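PDB 1SP3: cytochrome c, putative from Shewanella oneidensis, which carries eight covalently bound c-type hemes and probably works as a respiratory oxidoreductase, reducing tetrathionate. Local coordinates for residues A[249-254]-A[333-338]; A[339-344]-A[382-387]. All coordinates share one frame; numbering follows the deposited sequence.

In the fold
Both interactions use the long strand 325-339, at successive points along it. Interaction 1 pairs its 333-338 part with the end of strand 246-251. It is partly buried and carries two buried tryptophans, the side chain of one, Trp250, about 8 Å from a heme c. Interaction 2 lies about 16 Å away, centre to centre, at the surface. There the strand turns at residues 339-344 and meets the loop 382-387, which leads into strand 387-397. Parallel backbone bonds, with the Lys335 chain lying along Asp251, dominate the first contact. A multiply bonded carboxylate and lysine-glutamate salt bridges dominate the second. The two contacts touch where Tyr338 packs on Ile344 and Tyr387, and where Ile337 meets Tyr387.

Interaction 1 of 2, residues A[249-254]-A[333-338]; sequences QWDWST and TGKQIY
Trp250 bonds through its backbone to the two residues on either side of Gly334. Its N donates to Thr333 O at 3.0 Å. Its O accepts from Lys335 N at 3.1 Å. Trp252 N then donates to Lys335 O. Gln249 CA adds a C-H...O contact to Thr333 O. Gly334 CA lies against Trp250 O, where a CB would have little room.

This is a parallel pair inside a mixed sheet. Strand 246-251 lies between 325-339 and the antiparallel strand 276-281. Strand 325-339 is bonded in turn to 387-397.

Within 249-254 the indoles of Trp250 and Trp252 overlap, and Trp250 NE1 stands 3.4 Å above the centre of the Trp252 ring. Across the contact, Trp252 brings its CD1 edge up to Lys335 O, and CD1 also meets Gln336 CB at 3.9 Å. Both indole N-H groups are used: Trp250 NE1 bonds to Lys275 O and Trp252 NE1 to Phe63 O. The side chain of Trp250 is about 8 Å from a bound heme c.

The polar side chains gather on the sheet face of Gln249, Asp251, Thr333 and Lys335. Gln249 runs alongside Thr333, with Gln249 CG 3.6 Å from Thr333 OG1. Asp251 holds CG anti to its own N (chi1 -173°), which sets the carboxylate beside the Lys335 chain. Asp251 OD1 lies 3.5 Å from Lys335 CB. It also accepts from Ser253 N, forming an Asx turn. Lys335 bends at chi2 and chi3 and passes the carboxylate. Its NZ makes a weak bond to Ser253 OG and stays 4.4 Å from Asp251 OD1, too far for a salt bridge.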
loop_
_atom_site.group_PDB
_atom_site.type_symbol
_atom_site.label_atom_id
_atom_site.label_comp_id
_atom_site.label_asym_id
_atom_site.label_seq_id
_atom_site.Cartn_x
_atom_site.Cartn_y
_atom_site.Cartn_z
ATOM N N GLN A 249 7.889 -11.263 6.416
ATOM C CA GLN A 249 8.139 -12.355 5.412
ATOM C C GLN A 249 6.906 -13.184 5.245
ATOM O O GLN A 249 6.210 -13.403 6.199
ATOM C CB GLN A 249 9.231 -13.307 5.851
ATOM C CG GLN A 249 10.463 -12.563 6.416
ATOM C CD GLN A 249 11.593 -13.478 6.791
ATOM O OE1 GLN A 249 12.338 -13.178 7.747
ATOM N NE2 GLN A 249 11.711 -14.615 6.086
ATOM N N TRP A 250 6.663 -13.624 4.015
ATOM C CA TRP A 250 5.564 -14.526 3.659
ATOM C C TRP A 250 6.145 -15.560 2.647
ATOM O O TRP A 250 6.296 -15.277 1.435
ATOM C CB TRP A 250 4.417 -13.754 2.994
ATOM C CG TRP A 250 3.145 -14.521 2.823
ATOM C CD1 TRP A 250 2.983 -15.908 2.620
ATOM C CD2 TRP A 250 1.822 -13.952 2.775
ATOM N NE1 TRP A 250 1.644 -16.173 2.448
ATOM C CE2 TRP A 250 0.920 -14.999 2.546
ATOM C CE3 TRP A 250 1.328 -12.649 2.883
ATOM C CZ2 TRP A 250 -0.444 -14.797 2.462
ATOM C CZ3 TRP A 250 -0.028 -12.442 2.819
ATOM C CH2 TRP A 250 -0.903 -13.507 2.593
ATOM N N ASP A 251 6.380 -16.771 3.174
ATOM C CA ASP A 251 6.786 -17.922 2.413
ATOM C C ASP A 251 5.576 -18.806 2.100
ATOM O O ASP A 251 5.077 -19.600 2.981
ATOM C CB ASP A 251 7.806 -18.707 3.260
ATOM C CG ASP A 251 8.443 -19.864 2.497
ATOM O OD1 ASP A 251 7.992 -20.189 1.359
ATOM O OD2 ASP A 251 9.446 -20.458 2.973
ATOM N N TRP A 252 5.104 -18.680 0.871
ATOM C CA TRP A 252 3.962 -19.459 0.351
ATOM C C TRP A 252 4.349 -20.943 0.081
ATOM O O TRP A 252 3.505 -21.779 -0.023
ATOM C CB TRP A 252 3.487 -18.876 -0.981
ATOM C CG TRP A 252 2.546 -17.689 -0.935
ATOM C CD1 TRP A 252 2.877 -16.371 -1.130
ATOM C CD2 TRP A 252 1.123 -17.715 -0.712
ATOM N NE1 TRP A 252 1.751 -15.590 -1.041
ATOM C CE2 TRP A 252 0.663 -16.390 -0.781
ATOM C CE3 TRP A 252 0.181 -18.743 -0.489
ATOM C CZ2 TRP A 252 -0.721 -16.043 -0.643
ATOM C CZ3 TRP A 252 -1.147 -18.397 -0.285
ATOM C CH2 TRP A 252 -1.597 -17.065 -0.399
ATOM N N SER A 253 5.632 -21.252 -0.037
ATOM C CA SER A 253 6.077 -22.586 -0.452
ATOM C C SER A 253 5.699 -23.672 0.511
ATOM O O SER A 253 5.426 -24.803 0.113
ATOM C CB SER A 253 7.605 -22.609 -0.710
ATOM O OG SER A 253 8.295 -22.428 0.523
ATOM N N THR A 254 5.680 -23.332 1.789
ATOM C CA THR A 254 5.270 -24.243 2.817
ATOM C C THR A 254 3.745 -24.399 3.017
ATOM O O THR A 254 3.319 -25.180 3.887
ATOM C CB THR A 254 5.922 -23.799 4.157
ATOM O OG1 THR A 254 5.492 -22.463 4.476
ATOM C CG2 THR A 254 7.484 -23.757 4.056
ATOM N N THR A 333 9.790 -9.617 2.382
ATOM C CA THR A 333 10.356 -10.676 1.568
ATOM C C THR A 333 9.480 -11.914 1.600
ATOM O O THR A 333 8.576 -11.998 2.391
ATOM C CB THR A 333 11.775 -11.010 1.941
ATOM O OG1 THR A 333 11.810 -11.453 3.265
ATOM C CG2 THR A 333 12.679 -9.714 2.006
ATOM N N GLY A 334 9.690 -12.819 0.685
ATOM C CA GLY A 334 8.815 -13.969 0.616
ATOM C C GLY A 334 9.263 -14.903 -0.440
ATOM O O GLY A 334 10.354 -14.691 -1.000
ATOM N N LYS A 335 8.476 -15.963 -0.596
ATOM C CA LYS A 335 8.522 -16.878 -1.749
ATOM C C LYS A 335 7.142 -17.082 -2.271
ATOM O O LYS A 335 6.179 -17.217 -1.504
ATOM C CB LYS A 335 9.035 -18.256 -1.378
ATOM C CG LYS A 335 10.522 -18.287 -0.899
ATOM C CD LYS A 335 11.222 -19.550 -1.296
ATOM C CE LYS A 335 11.389 -20.442 -0.153
ATOM N NZ LYS A 335 11.481 -21.884 -0.641
ATOM N N GLN A 336 7.036 -17.152 -3.586
ATOM C CA GLN A 336 5.717 -17.284 -4.204
ATOM C C GLN A 336 5.773 -18.023 -5.527
ATOM O O GLN A 336 6.840 -18.297 -6.088
ATOM C CB GLN A 336 5.094 -15.902 -4.339
ATOM C CG GLN A 336 5.647 -15.095 -5.518
ATOM C CD GLN A 336 5.198 -13.626 -5.405
ATOM O OE1 GLN A 336 5.652 -12.845 -4.533
ATOM N NE2 GLN A 336 4.344 -13.257 -6.280
ATOM N N ILE A 337 4.612 -18.356 -6.028
ATOM C CA ILE A 337 4.499 -19.352 -7.076
ATOM C C ILE A 337 4.794 -18.803 -8.470
ATOM O O ILE A 337 4.377 -17.719 -8.833
ATOM C CB ILE A 337 3.072 -19.988 -7.023
ATOM C CG1 ILE A 337 2.953 -21.170 -8.047
ATOM C CG2 ILE A 337 1.946 -18.911 -7.224
ATOM C CD1 ILE A 337 1.595 -21.990 -7.965
ATOM N N TYR A 338 5.581 -19.577 -9.229
ATOM C CA TYR A 338 5.977 -19.233 -10.556
ATOM C C TYR A 338 5.846 -20.451 -11.518
ATOM O O TYR A 338 5.906 -21.597 -11.123
ATOM C CB TYR A 338 7.398 -18.563 -10.594
ATOM C CG TYR A 338 8.578 -19.507 -10.650
ATOM C CD1 TYR A 338 9.164 -19.884 -11.868
ATOM C CD2 TYR A 338 9.119 -20.014 -9.469
ATOM C CE1 TYR A 338 10.296 -20.793 -11.897
ATOM C CE2 TYR A 338 10.211 -20.888 -9.483
ATOM C CZ TYR A 338 10.781 -21.279 -10.677
ATOM O OH TYR A 338 11.874 -22.143 -10.603
#

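Interaction 2 of 2, residues A[339-344]-A[382-387]; sequences DKKLNI and KYSGEY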
loop_
_atom_site.group_PDB
_atom_site.type_symbol
_atom_site.label_atom_id
_atom_site.label_comp_id
_atom_site.label_asym_id
_atom_site.label_seq_id
_atom_site.Cartn_x
_atom_site.Cartn_y
_atom_site.Cartn_z
ATOM N N ASP A 339 5.626 -20.155 -12.774
ATOM C CA ASP A 339 5.553 -21.177 -13.832
ATOM C C ASP A 339 6.962 -21.684 -14.173
ATOM O O ASP A 339 7.791 -20.939 -14.706
ATOM C CB ASP A 339 4.943 -20.532 -15.055
ATOM C CG ASP A 339 4.596 -21.539 -16.124
ATOM O OD1 ASP A 339 5.543 -22.213 -16.672
ATOM O OD2 ASP A 339 3.408 -21.657 -16.486
ATOM N N LYS A 340 7.209 -22.954 -13.888
ATOM C CA LYS A 340 8.573 -23.527 -13.931
ATOM C C LYS A 340 9.084 -23.605 -15.353
ATOM O O LYS A 340 10.293 -23.635 -15.569
ATOM C CB LYS A 340 8.596 -24.943 -13.316
ATOM C CG LYS A 340 9.951 -25.572 -13.365
ATOM C CD LYS A 340 10.488 -25.837 -11.971
ATOM C CE LYS A 340 11.441 -27.074 -11.861
ATOM N NZ LYS A 340 11.179 -28.240 -12.802
ATOM N N LYS A 341 8.157 -23.625 -16.309
ATOM C CA LYS A 341 8.535 -23.613 -17.713
ATOM C C LYS A 341 8.634 -22.246 -18.374
ATOM O O LYS A 341 9.555 -22.001 -19.138
ATOM C CB LYS A 341 7.623 -24.526 -18.545
ATOM C CG LYS A 341 7.987 -26.046 -18.383
ATOM C CD LYS A 341 9.397 -26.400 -18.918
ATOM C CE LYS A 341 9.374 -27.641 -19.887
ATOM N NZ LYS A 341 8.201 -28.603 -19.683
ATOM N N LEU A 342 7.677 -21.365 -18.126
ATOM C CA LEU A 342 7.830 -20.043 -18.684
ATOM C C LEU A 342 8.678 -19.396 -17.599
ATOM O O LEU A 342 8.725 -19.846 -16.430
ATOM C CB LEU A 342 6.437 -19.381 -18.868
ATOM C CG LEU A 342 5.392 -20.271 -19.569
ATOM C CD1 LEU A 342 3.990 -19.914 -19.039
ATOM C CD2 LEU A 342 5.496 -20.093 -21.133
ATOM N N ASN A 343 9.444 -18.398 -17.794
ATOM C CA ASN A 343 9.995 -18.202 -16.359
ATOM C C ASN A 343 9.309 -16.986 -15.711
ATOM O O ASN A 343 9.908 -15.974 -15.653
ATOM C CB ASN A 343 11.551 -18.194 -16.295
ATOM C CG ASN A 343 12.154 -19.599 -16.060
ATOM O OD1 ASN A 343 12.032 -20.199 -14.992
ATOM N ND2 ASN A 343 12.820 -20.114 -17.065
ATOM N N ILE A 344 8.018 -17.091 -15.377
ATOM C CA ILE A 344 7.193 -15.962 -14.911
ATOM C C ILE A 344 6.419 -16.249 -13.649
ATOM O O ILE A 344 5.981 -17.408 -13.407
ATOM C CB ILE A 344 6.134 -15.498 -15.969
ATOM C CG1 ILE A 344 5.002 -16.542 -16.106
ATOM C CG2 ILE A 344 6.793 -15.232 -17.299
ATOM C CD1 ILE A 344 3.928 -16.116 -17.069
ATOM N N LYS A 382 -0.297 -19.168 -21.437
ATOM C CA LYS A 382 -0.998 -20.279 -20.829
ATOM C C LYS A 382 -0.143 -20.850 -19.720
ATOM O O LYS A 382 1.077 -21.034 -19.881
ATOM C CB LYS A 382 -1.263 -21.390 -21.874
ATOM C CG LYS A 382 -2.564 -21.154 -22.687
ATOM C CD LYS A 382 -2.344 -21.224 -24.187
ATOM C CE LYS A 382 -3.646 -20.877 -24.916
ATOM N NZ LYS A 382 -4.638 -21.982 -24.662
ATOM N N TYR A 383 -0.806 -21.181 -18.621
ATOM C CA TYR A 383 -0.160 -21.942 -17.573
ATOM C C TYR A 383 0.451 -23.180 -18.226
ATOM O O TYR A 383 -0.260 -23.863 -19.013
ATOM C CB TYR A 383 -1.169 -22.345 -16.522
ATOM C CG TYR A 383 -0.576 -23.230 -15.476
ATOM C CD1 TYR A 383 0.665 -22.953 -14.953
ATOM C CD2 TYR A 383 -1.264 -24.349 -15.000
ATOM C CE1 TYR A 383 1.213 -23.739 -14.010
ATOM C CE2 TYR A 383 -0.712 -25.153 -14.024
ATOM C CZ TYR A 383 0.521 -24.836 -13.523
ATOM O OH TYR A 383 1.142 -25.600 -12.535
ATOM N N SER A 384 1.735 -23.467 -17.919
ATOM C CA SER A 384 2.375 -24.608 -18.570
ATOM C C SER A 384 2.008 -25.950 -17.942
ATOM O O SER A 384 2.205 -26.975 -18.550
ATOM C CB SER A 384 3.898 -24.447 -18.687
ATOM O OG SER A 384 4.479 -24.632 -17.426
ATOM N N GLY A 385 1.476 -25.931 -16.715
ATOM C CA GLY A 385 1.222 -27.162 -16.019
ATOM C C GLY A 385 2.283 -27.524 -15.005
ATOM O O GLY A 385 2.093 -28.441 -14.299
ATOM N N GLU A 386 3.377 -26.780 -14.939
ATOM C CA GLU A 386 4.456 -27.018 -13.993
ATOM C C GLU A 386 4.727 -25.727 -13.152
ATOM O O GLU A 386 4.914 -24.628 -13.697
ATOM C CB GLU A 386 5.736 -27.353 -14.765
ATOM C CG GLU A 386 5.939 -28.802 -15.199
ATOM C CD GLU A 386 7.424 -29.070 -15.470
ATOM O OE1 GLU A 386 8.152 -29.470 -14.504
ATOM O OE2 GLU A 386 7.885 -28.840 -16.625
ATOM N N TYR A 387 4.775 -25.870 -11.846
ATOM C CA TYR A 387 5.035 -24.712 -11.037
ATOM C C TYR A 387 6.164 -25.008 -10.103
ATOM O O TYR A 387 6.503 -26.190 -9.864
ATOM C CB TYR A 387 3.808 -24.286 -10.271
ATOM C CG TYR A 387 3.410 -25.214 -9.128
ATOM C CD1 TYR A 387 3.809 -24.934 -7.807
ATOM C CD2 TYR A 387 2.600 -26.345 -9.357
ATOM C CE1 TYR A 387 3.414 -25.730 -6.759
ATOM C CE2 TYR A 387 2.172 -27.191 -8.286
ATOM C CZ TYR A 387 2.616 -26.901 -7.017
ATOM O OH TYR A 387 2.249 -27.672 -5.943
#
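Asp339 turns its carboxylate onto Ser384 and takes two bonds from it. Ser384 N points at Asp339 OD2 on its syn lone pair, at 2.9 Å and nearly straight (163°). Ser384 OG donates to Asp339 OD1 at 2.7 Å, on the syn side but out of the carboxylate plane. A third donor, Leu342 N, reaches Asp339 OD1 at 2.7 Å from the opposite face of that plane. This last bond closes an Asx motif in the turn 339-344. The first torsion of Asp339, with CG anti to N (chi1 -170°), lets one carboxylate bond both its own turn and the neighbouring loop. An alanine here would remove the acceptor of Ser384 N, Ser384 OG and Leu342 N, and would probably leave the Ser384 side chain free to turn and the 339-344 turn less firmly held.

Tyr383 comes obliquely to the same group, its CD1 3.4 Å from Asp339 OD2. Its ring is covered on one face by Gly385 N, over the centre.

Glu386 lies across the two lysines. Lys341 folds back, and Lys341 NZ meets Glu386 OE2 end-on at 3.1 Å. Lys340 NZ reaches Glu386 OE1 in a long salt bridge of 3.7 Å. The backbone of Glu386 takes part too: Glu386 O accepts from Lys340 N at 2.8 Å. Leu342 CD1 packs against Lys382 O.

The turn joins strand 325-339 to strand 344-345 as a beta-hairpin. Asp339 and Tyr387 form an antiparallel non-hydrogen-bonded pair where strand 387-397 begins. Helix 362-372 lies alongside: Tyr383 packs on Ala366 and Lys367 and bonds through OH to Asn363 ND2, Tyr387 touches Asn363, and Ile344 rests on Met370.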